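Long-range contacts in uncharacterized protein (Sus scrofa, PDB 5BNF), which is porcine CD38, a disulfide-bonded member of the ADP-ribosyl cyclase family that combines a helical part with a parallel beta-sheet: residues 13-18 against 36-41; 73-78 against 94-99; 152-157 against 186-191. All blocks are in the same frame, centred on the assembly; numbering follows the deposited sequence.

Contact 1: 13-18 against 36-41; sequences IILRRC and KIKKAF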
loop_
_atom_site.group_PDB
_atom_site.type_symbol
_atom_site.label_atom_id
_atom_site.label_comp_id
_atom_site.label_asym_id
_atom_site.label_seq_id
_atom_site.Cartn_x
_atom_site.Cartn_y
_atom_site.Cartn_z
ATOM N N ILE A 13 16.314 2.911 11.198
ATOM C CA ILE A 13 15.477 3.651 10.269
ATOM C C ILE A 13 13.997 3.647 10.625
ATOM O O ILE A 13 13.381 4.710 10.706
ATOM C CB ILE A 13 15.653 3.126 8.833
ATOM C CG1 ILE A 13 17.081 3.415 8.364
ATOM C CG2 ILE A 13 14.628 3.768 7.906
ATOM C CD1 ILE A 13 17.358 3.052 6.904
ATOM N N ILE A 14 13.421 2.469 10.842
ATOM C CA ILE A 14 12.003 2.411 11.173
ATOM C C ILE A 14 11.713 3.005 12.541
ATOM O O ILE A 14 10.610 3.494 12.783
ATOM C CB ILE A 14 11.439 0.968 11.125
ATOM C CG1 ILE A 14 12.137 0.087 12.158
ATOM C CG2 ILE A 14 11.607 0.392 9.725
ATOM C CD1 ILE A 14 11.543 -1.317 12.250
ATOM N N LEU A 15 12.695 2.964 13.439
ATOM C CA LEU A 15 12.495 3.529 14.768
ATOM C C LEU A 15 12.367 5.039 14.617
ATOM O O LEU A 15 11.436 5.643 15.138
ATOM C CB LEU A 15 13.673 3.213 15.695
ATOM C CG LEU A 15 13.331 2.639 17.079
ATOM C CD1 LEU A 15 14.346 3.162 18.082
ATOM C CD2 LEU A 15 11.918 3.036 17.517
ATOM N N ARG A 16 13.307 5.638 13.895
ATOM C CA ARG A 16 13.292 7.075 13.661
ATOM C C ARG A 16 11.986 7.495 13.005
ATOM O O ARG A 16 11.226 8.295 13.554
ATOM C CB ARG A 16 14.447 7.478 12.744
ATOM C CG ARG A 16 14.301 8.886 12.199
ATOM C CD ARG A 16 14.839 8.996 10.782
ATOM N NE ARG A 16 16.080 9.760 10.709
ATOM C CZ ARG A 16 17.217 9.289 10.207
ATOM N NH1 ARG A 16 17.270 8.049 9.737
ATOM N NH2 ARG A 16 18.297 10.060 10.167
ATOM N N ARG A 17 11.745 6.949 11.817
ATOM C CA ARG A 17 10.550 7.256 11.050
ATOM C C ARG A 17 9.301 7.220 11.906
ATOM O O ARG A 17 8.505 8.158 11.885
ATOM C CB ARG A 17 10.398 6.277 9.880
ATOM C CG ARG A 17 11.434 6.460 8.778
ATOM C CD ARG A 17 11.047 5.695 7.521
ATOM N NE ARG A 17 11.997 5.917 6.437
ATOM C CZ ARG A 17 11.889 5.375 5.233
ATOM N NH1 ARG A 17 10.867 4.576 4.961
ATOM N NH2 ARG A 17 12.806 5.623 4.308
ATOM N N CYS A 18 9.129 6.145 12.663
ATOM C CA CYS A 18 7.957 6.019 13.519
ATOM C C CYS A 18 7.760 7.227 14.434
ATOM O O CYS A 18 6.677 7.812 14.475
ATOM C CB CYS A 18 8.051 4.750 14.360
ATOM S SG CYS A 18 6.717 4.576 15.581
ATOM N N LYS A 36 7.885 -0.317 20.632
ATOM C CA LYS A 36 7.003 -1.477 20.640
ATOM C C LYS A 36 6.760 -1.910 19.201
ATOM O O LYS A 36 6.798 -3.097 18.882
ATOM C CB LYS A 36 5.670 -1.111 21.290
ATOM C CG LYS A 36 5.226 -2.043 22.399
ATOM C CD LYS A 36 4.771 -1.247 23.615
ATOM C CE LYS A 36 3.640 -0.286 23.274
ATOM N NZ LYS A 36 3.289 0.586 24.431
ATOM N N ILE A 37 6.502 -0.927 18.341
ATOM C CA ILE A 37 6.248 -1.178 16.929
ATOM C C ILE A 37 7.461 -1.843 16.284
ATOM O O ILE A 37 7.342 -2.908 15.681
ATOM C CB ILE A 37 5.935 0.141 16.171
ATOM C CG1 ILE A 37 4.656 0.780 16.718
ATOM C CG2 ILE A 37 5.762 -0.137 14.687
ATOM C CD1 ILE A 37 3.383 0.010 16.410
ATOM N N LYS A 38 8.623 -1.210 16.424
ATOM C CA LYS A 38 9.869 -1.721 15.860
ATOM C C LYS A 38 10.121 -3.168 16.253
ATOM O O LYS A 38 10.602 -3.969 15.447
ATOM C CB LYS A 38 11.040 -0.857 16.321
ATOM C CG LYS A 38 12.395 -1.526 16.177
ATOM C CD LYS A 38 13.467 -0.775 16.953
ATOM C CE LYS A 38 14.613 -1.696 17.338
ATOM N NZ LYS A 38 15.613 -1.016 18.214
ATOM N N LYS A 39 9.800 -3.496 17.498
ATOM C CA LYS A 39 9.988 -4.846 18.004
ATOM C C LYS A 39 9.094 -5.810 17.238
ATOM O O LYS A 39 9.530 -6.879 16.822
ATOM C CB LYS A 39 9.641 -4.902 19.494
ATOM C CG LYS A 39 9.856 -6.265 20.125
ATOM C CD LYS A 39 11.326 -6.642 20.125
ATOM C CE LYS A 39 11.532 -8.016 20.732
ATOM N NZ LYS A 39 12.956 -8.438 20.623
ATOM N N ALA A 40 7.839 -5.422 17.057
ATOM C CA ALA A 40 6.871 -6.244 16.342
ATOM C C ALA A 40 7.257 -6.457 14.877
ATOM O O ALA A 40 7.171 -7.569 14.349
ATOM C CB ALA A 40 5.515 -5.601 16.423
ATOM N N PHE A 41 7.664 -5.378 14.224
ATOM C CA PHE A 41 8.067 -5.436 12.832
ATOM C C PHE A 41 9.155 -6.498 12.728
ATOM O O PHE A 41 9.000 -7.503 12.035
ATOM C CB PHE A 41 8.633 -4.080 12.399
ATOM C CG PHE A 41 8.439 -3.768 10.938
ATOM C CD1 PHE A 41 8.458 -4.779 9.979
ATOM C CD2 PHE A 41 8.262 -2.454 10.522
ATOM C CE1 PHE A 41 8.301 -4.480 8.622
ATOM C CE2 PHE A 41 8.106 -2.144 9.171
ATOM C CZ PHE A 41 8.126 -3.161 8.219
#
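Leu15 and Lys38, whose CA atoms are 6.0 Å apart, mark the nearest backbone approach of two helical segments that run roughly antiparallel, their axes 9.4 Å apart at closest and their N-to-C directions 143° apart. This is a helical hairpin: helix 10-25 and helix 34-45 follow each other in the chain, and the disulfide Cys18-Cys34 ties them covalently.

Ile14 makes its contacts through one atom, CD1. Its CG1 stands between the backbone N and the carbonyl carbon (chi1 62°), and the extended continuation carries CD1 across to the second helix. Ile14 CD1 rests 3.9 Å from Phe41 CD2 and 4.0 Å from Lys38 CA. An apolar chain long enough for its delta methyl to touch both the Lys38 backbone and the Phe41 ring suits this buried place. Phe41 is also enclosed by other aromatic rings: Trp111 and Phe10 meet it edge to face, and Phe139 at a shallow angle. Towards the other end of the interface, Cys18 SG lies 4.5 Å from Ile37 CG1, a looser apolar contact. Ile37 turns its end away from the first helix and packs on Leu61 and Leu64 of helix 59-64, while Cys18 touches Ile105.

At the more exposed margin a lysine serves through its carbons. Lys38 starts with CG opposite the backbone N (chi1 161°), and its stretched methylenes pass over the branch of Leu15, taking the charged end beyond the apolar part of the interface. Lys38 is partly exposed, as suits a chain with a greasy stem and a polar end. Leu15 CG is modelled 3.4 Å from Lys38 CD, a closeness that is doubtful because the Leu15 torsions are far from staggered.

Contact 2: 73-78 against 94-99; sequences KTVFWS and LFTLEN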
loop_
_atom_site.group_PDB
_atom_site.type_symbol
_atom_site.label_atom_id
_atom_site.label_comp_id
_atom_site.label_asym_id
_atom_site.label_seq_id
_atom_site.Cartn_x
_atom_site.Cartn_y
_atom_site.Cartn_z
ATOM N N LYS A 73 -11.029 10.856 2.516
ATOM C CA LYS A 73 -9.607 11.156 2.415
ATOM C C LYS A 73 -8.749 10.055 1.789
ATOM O O LYS A 73 -7.646 10.328 1.314
ATOM C CB LYS A 73 -9.071 11.500 3.802
ATOM C CG LYS A 73 -9.717 12.724 4.429
ATOM C CD LYS A 73 -9.011 14.005 4.011
ATOM C CE LYS A 73 -9.960 14.961 3.303
ATOM N NZ LYS A 73 -11.129 15.346 4.155
ATOM N N THR A 74 -9.255 8.823 1.778
ATOM C CA THR A 74 -8.526 7.691 1.206
ATOM C C THR A 74 -8.272 7.824 -0.289
ATOM O O THR A 74 -9.203 7.930 -1.090
ATOM C CB THR A 74 -9.270 6.381 1.440
ATOM O OG1 THR A 74 -9.428 6.178 2.845
ATOM C CG2 THR A 74 -8.496 5.223 0.857
ATOM N N VAL A 75 -6.998 7.785 -0.655
ATOM C CA VAL A 75 -6.584 7.906 -2.045
ATOM C C VAL A 75 -5.674 6.766 -2.481
ATOM O O VAL A 75 -4.829 6.304 -1.717
ATOM C CB VAL A 75 -5.852 9.231 -2.266
ATOM C CG1 VAL A 75 -5.361 9.326 -3.692
ATOM C CG2 VAL A 75 -6.793 10.390 -1.945
ATOM N N PHE A 76 -5.861 6.321 -3.721
ATOM C CA PHE A 76 -5.067 5.245 -4.302
ATOM C C PHE A 76 -4.369 5.733 -5.569
ATOM O O PHE A 76 -4.913 6.547 -6.321
ATOM C CB PHE A 76 -5.962 4.057 -4.673
ATOM C CG PHE A 76 -6.518 3.317 -3.495
ATOM C CD1 PHE A 76 -5.702 2.503 -2.721
ATOM C CD2 PHE A 76 -7.860 3.427 -3.160
ATOM C CE1 PHE A 76 -6.223 1.810 -1.630
ATOM C CE2 PHE A 76 -8.386 2.735 -2.066
ATOM C CZ PHE A 76 -7.567 1.927 -1.305
ATOM N N TRP A 77 -3.160 5.234 -5.799
ATOM C CA TRP A 77 -2.396 5.581 -6.990
ATOM C C TRP A 77 -1.982 4.253 -7.603
ATOM O O TRP A 77 -1.394 3.414 -6.927
ATOM C CB TRP A 77 -1.157 6.385 -6.620
ATOM C CG TRP A 77 -0.452 5.809 -5.453
ATOM C CD1 TRP A 77 -0.693 6.087 -4.142
ATOM C CD2 TRP A 77 0.542 4.779 -5.470
ATOM N NE1 TRP A 77 0.086 5.293 -3.339
ATOM C CE2 TRP A 77 0.853 4.479 -4.129
ATOM C CE3 TRP A 77 1.200 4.075 -6.490
ATOM C CZ2 TRP A 77 1.792 3.506 -3.776
ATOM C CZ3 TRP A 77 2.132 3.106 -6.139
ATOM C CH2 TRP A 77 2.419 2.832 -4.791
ATOM N N SER A 78 -2.313 4.031 -8.865
ATOM C CA SER A 78 -1.934 2.771 -9.476
ATOM C C SER A 78 -0.980 2.977 -10.639
ATOM O O SER A 78 -1.379 3.390 -11.728
ATOM C CB SER A 78 -3.166 1.999 -9.942
ATOM O OG SER A 78 -2.827 0.643 -10.185
ATOM N N LEU A 94 -4.454 14.520 2.765
ATOM C CA LEU A 94 -5.105 13.382 2.133
ATOM C C LEU A 94 -4.235 12.127 2.295
ATOM O O LEU A 94 -3.025 12.174 2.095
ATOM C CB LEU A 94 -5.320 13.701 0.658
ATOM C CG LEU A 94 -6.572 13.160 -0.058
ATOM C CD1 LEU A 94 -7.819 13.482 0.771
ATOM C CD2 LEU A 94 -6.601 13.798 -1.431
ATOM N N PHE A 95 -4.854 11.011 2.662
ATOM C CA PHE A 95 -4.117 9.785 2.915
ATOM C C PHE A 95 -3.958 8.732 1.829
ATOM O O PHE A 95 -4.937 8.125 1.394
ATOM C CB PHE A 95 -4.704 9.091 4.144
ATOM C CG PHE A 95 -4.611 9.900 5.407
ATOM C CD1 PHE A 95 -3.588 9.678 6.323
ATOM C CD2 PHE A 95 -5.547 10.894 5.677
ATOM C CE1 PHE A 95 -3.498 10.432 7.493
ATOM C CE2 PHE A 95 -5.468 11.654 6.840
ATOM C CZ PHE A 95 -4.442 11.424 7.751
ATOM N N THR A 96 -2.716 8.510 1.403
ATOM C CA THR A 96 -2.408 7.458 0.438
ATOM C C THR A 96 -1.783 6.408 1.358
ATOM O O THR A 96 -1.430 6.730 2.486
ATOM C CB THR A 96 -1.380 7.914 -0.608
ATOM O OG1 THR A 96 -0.154 8.284 0.039
ATOM C CG2 THR A 96 -1.917 9.091 -1.387
ATOM N N LEU A 97 -1.639 5.167 0.913
ATOM C CA LEU A 97 -1.065 4.144 1.792
ATOM C C LEU A 97 0.253 4.576 2.445
ATOM O O LEU A 97 0.485 4.310 3.625
ATOM C CB LEU A 97 -0.870 2.820 1.034
ATOM C CG LEU A 97 -0.397 1.618 1.863
ATOM C CD1 LEU A 97 -1.226 1.472 3.122
ATOM C CD2 LEU A 97 -0.500 0.356 1.019
ATOM N N GLU A 98 1.103 5.262 1.693
ATOM C CA GLU A 98 2.391 5.708 2.221
ATOM C C GLU A 98 2.308 6.853 3.233
ATOM O O GLU A 98 3.321 7.224 3.827
ATOM C CB GLU A 98 3.326 6.128 1.077
ATOM C CG GLU A 98 3.620 5.042 0.058
ATOM C CD GLU A 98 2.386 4.635 -0.716
ATOM O OE1 GLU A 98 1.717 5.529 -1.274
ATOM O OE2 GLU A 98 2.087 3.425 -0.767
ATOM N N ASN A 99 1.123 7.426 3.425
ATOM C CA ASN A 99 0.986 8.518 4.387
ATOM C C ASN A 99 0.482 8.024 5.739
ATOM O O ASN A 99 0.366 8.797 6.686
ATOM C CB ASN A 99 0.059 9.614 3.847
ATOM C CG ASN A 99 0.611 10.281 2.602
ATOM O OD1 ASN A 99 1.772 10.681 2.562
ATOM N ND2 ASN A 99 -0.227 10.413 1.580
HETATM O O HOH W 1 -2.417 4.687 -1.430
#
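Val75 O is gripped from two directions: Thr96 CA points its hydrogen at it over 3.4 Å, nearly straight at 168°, and a water donates to it from 2.9 Å. The same water lies doubtfully close to Leu97 N. The amide of the same residue, Val75 N, donates to Phe95 O at 2.9 Å, whereas the bond from Phe95 N to Lys73 O is weak.

Val75, a compact beta-branched residue, sends CG2 against Leu94, crossing it at about a right angle, with CG2 tight against Leu94 CG at 3.4 Å. Leu94 CD1 meets CB, CD and CE of Lys73, these chains also crossing near a right angle. Farther on, Trp77 CG sits between its backbone N and carbonyl carbon (chi1 44°), which carries the indole edge to Glu98, the carboxylate turned 70° from the ring. Glu98 OE1 takes a weak, bent bond from Trp77 NE1 (2.6 Å), and OE2 lies in the ring plane beside CZ2.

Strand 75-77 is an outermost strand of the parallel sheet. Its other side pairs with strand 153-160, Phe76 points away at its root and its ring meets Phe147 of helix 135-149 and Phe173 of helix 172-180, and 94-99 leads into helix 101-106.

Contact 3: 152-157 against 186-191; sequences CGMVQV and VHTLKA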
loop_
_atom_site.group_PDB
_atom_site.type_symbol
_atom_site.label_atom_id
_atom_site.label_comp_id
_atom_site.label_asym_id
_atom_site.label_seq_id
_atom_site.Cartn_x
_atom_site.Cartn_y
_atom_site.Cartn_z
ATOM N N CYS A 152 -13.843 4.764 3.968
ATOM C CA CYS A 152 -15.234 5.163 4.145
ATOM C C CYS A 152 -15.531 6.419 3.346
ATOM O O CYS A 152 -14.633 7.223 3.071
ATOM C CB CYS A 152 -15.551 5.406 5.628
ATOM S SG CYS A 152 -14.362 6.469 6.514
ATOM N N GLY A 153 -16.799 6.574 2.973
ATOM C CA GLY A 153 -17.219 7.736 2.207
ATOM C C GLY A 153 -16.850 7.622 0.743
ATOM O O GLY A 153 -17.174 6.641 0.075
ATOM N N MET A 154 -16.162 8.633 0.243
ATOM C CA MET A 154 -15.741 8.653 -1.140
ATOM C C MET A 154 -14.243 8.382 -1.241
ATOM O O MET A 154 -13.441 9.008 -0.553
ATOM C CB MET A 154 -16.083 10.009 -1.757
ATOM C CG MET A 154 -15.672 10.155 -3.198
ATOM S SD MET A 154 -14.062 10.925 -3.335
ATOM C CE MET A 154 -14.544 12.647 -3.361
ATOM N N VAL A 155 -13.877 7.427 -2.092
ATOM C CA VAL A 155 -12.479 7.077 -2.300
ATOM C C VAL A 155 -12.045 7.508 -3.692
ATOM O O VAL A 155 -12.864 7.621 -4.609
ATOM C CB VAL A 155 -12.237 5.551 -2.162
ATOM C CG1 VAL A 155 -12.598 5.102 -0.776
ATOM C CG2 VAL A 155 -13.060 4.789 -3.191
ATOM N N GLN A 156 -10.748 7.735 -3.845
ATOM C CA GLN A 156 -10.193 8.161 -5.115
ATOM C C GLN A 156 -9.030 7.285 -5.551
ATOM O O GLN A 156 -8.365 6.651 -4.728
ATOM C CB GLN A 156 -9.692 9.604 -5.011
ATOM C CG GLN A 156 -10.746 10.628 -4.691
ATOM C CD GLN A 156 -10.149 12.011 -4.518
ATOM O OE1 GLN A 156 -9.692 12.373 -3.443
ATOM N NE2 GLN A 156 -10.131 12.781 -5.595
ATOM N N VAL A 157 -8.781 7.260 -6.854
ATOM C CA VAL A 157 -7.667 6.503 -7.395
ATOM C C VAL A 157 -7.140 7.263 -8.593
ATOM O O VAL A 157 -7.920 7.715 -9.431
ATOM C CB VAL A 157 -8.088 5.078 -7.819
ATOM C CG1 VAL A 157 -9.148 5.139 -8.901
ATOM C CG2 VAL A 157 -6.867 4.301 -8.297
ATOM N N VAL A 186 -18.142 2.538 1.800
ATOM C CA VAL A 186 -17.759 3.332 0.638
ATOM C C VAL A 186 -18.913 3.358 -0.359
ATOM O O VAL A 186 -19.361 2.313 -0.831
ATOM C CB VAL A 186 -16.502 2.751 -0.049
ATOM C CG1 VAL A 186 -16.294 3.408 -1.398
ATOM C CG2 VAL A 186 -15.282 2.982 0.825
ATOM N N HIS A 187 -19.391 4.557 -0.679
ATOM C CA HIS A 187 -20.502 4.702 -1.608
ATOM C C HIS A 187 -20.061 5.114 -3.004
ATOM O O HIS A 187 -20.714 4.781 -3.993
ATOM C CB HIS A 187 -21.502 5.729 -1.068
ATOM C CG HIS A 187 -20.895 7.070 -0.797
ATOM N ND1 HIS A 187 -20.304 7.832 -1.782
ATOM C CD2 HIS A 187 -20.746 7.768 0.354
ATOM C CE1 HIS A 187 -19.815 8.939 -1.251
ATOM N NE2 HIS A 187 -20.071 8.924 0.045
ATOM N N THR A 188 -18.955 5.835 -3.093
ATOM C CA THR A 188 -18.482 6.294 -4.390
ATOM C C THR A 188 -16.988 6.145 -4.543
ATOM O O THR A 188 -16.235 6.315 -3.590
ATOM C CB THR A 188 -18.815 7.800 -4.614
ATOM O OG1 THR A 188 -20.235 7.987 -4.602
ATOM C CG2 THR A 188 -18.257 8.289 -5.944
ATOM N N LEU A 189 -16.568 5.821 -5.757
ATOM C CA LEU A 189 -15.155 5.726 -6.073
ATOM C C LEU A 189 -14.964 6.610 -7.288
ATOM O O LEU A 189 -15.645 6.447 -8.294
ATOM C CB LEU A 189 -14.739 4.297 -6.407
ATOM C CG LEU A 189 -13.251 4.168 -6.757
ATOM C CD1 LEU A 189 -12.785 2.759 -6.468
ATOM C CD2 LEU A 189 -13.007 4.527 -8.214
ATOM N N LYS A 190 -14.055 7.565 -7.186
ATOM C CA LYS A 190 -13.800 8.463 -8.296
ATOM C C LYS A 190 -12.428 8.176 -8.864
ATOM O O LYS A 190 -11.457 8.044 -8.124
ATOM C CB LYS A 190 -13.888 9.918 -7.825
ATOM C CG LYS A 190 -15.300 10.342 -7.450
ATOM C CD LYS A 190 -15.316 11.509 -6.477
ATOM C CE LYS A 190 -14.391 12.636 -6.915
ATOM N NZ LYS A 190 -14.692 13.129 -8.284
ATOM N N ALA A 191 -12.347 8.065 -10.182
ATOM C CA ALA A 191 -11.068 7.797 -10.813
ATOM C C ALA A 191 -10.628 9.003 -11.615
ATOM O O ALA A 191 -11.446 9.649 -12.262
ATOM C CB ALA A 191 -11.174 6.572 -11.719
#
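His187 lays one face of its imidazole over the Gly153 carbonyl, whose O sits 3.6 Å above the ring plane at its centre. The ring is brought there by a CG held between backbone N and carbonyl carbon (chi1 57°), and its rotation is steadied by Thr188 OG1, which lies in the ring plane 2.8 Å from His187 ND1; either may be the donor. His187 N also donates to Gly153 O, so the carbonyl is both bonded and covered. Glycine suits this spot, for its phi is positive.

On the side of the sheet bearing Met154, Gln156, Thr188 and Lys190, the bent Met154 chain crosses Lys190 obliquely. Met154 SD and CE both lie 3.4 Å from Lys190 CD; two flexible, unbranched chains can fold over each other in this way.

The strands are the two parallel partners of a beta-alpha-beta unit whose connection contains helix 172-180. A beta bulge between Gly153 and Met154 shifts the register by one residue; from there the bonding is regular, Thr188 O accepting from Val155 N and Val155 O from Lys190 N, the latter at 2.8 Å.

On the buried side small and branched residues interlock. Val155 splits its methyls: CG1 meets Val186 CG2 (3.8 Å), the two side chains at about a right angle, while Val155 CG2 leans on Leu189 CG (3.6 Å). Ala191, next to Phe224 of strand 223-229, receives Val157 CG1 on its CB at 3.8 Å.

Contact 1 belongs to the helical part, whereas contacts 2 and 3 meet in the parallel sheet: strand 75-77 of contact 2 and strand 186-194 of contact 3 flank strand 153-160, and Phe76 N lies 2.7 Å from Gln156 O, a probable hydrogen bond. Contacts 1 and 3 are on opposite sides of the chain's centre, about 31 Å between their centres, and contact 2 lies nearer the middle. Contact 1 is mostly buried and joins helices mainly through apolar side-chain contact, plus a disulfide. Contact 3 rests on regular backbone bonding, with an apolar face and a more polar, partly exposed one. Contact 2, irregular loop against short strand, mixes few backbone bonds with a carboxylate at an indole edge.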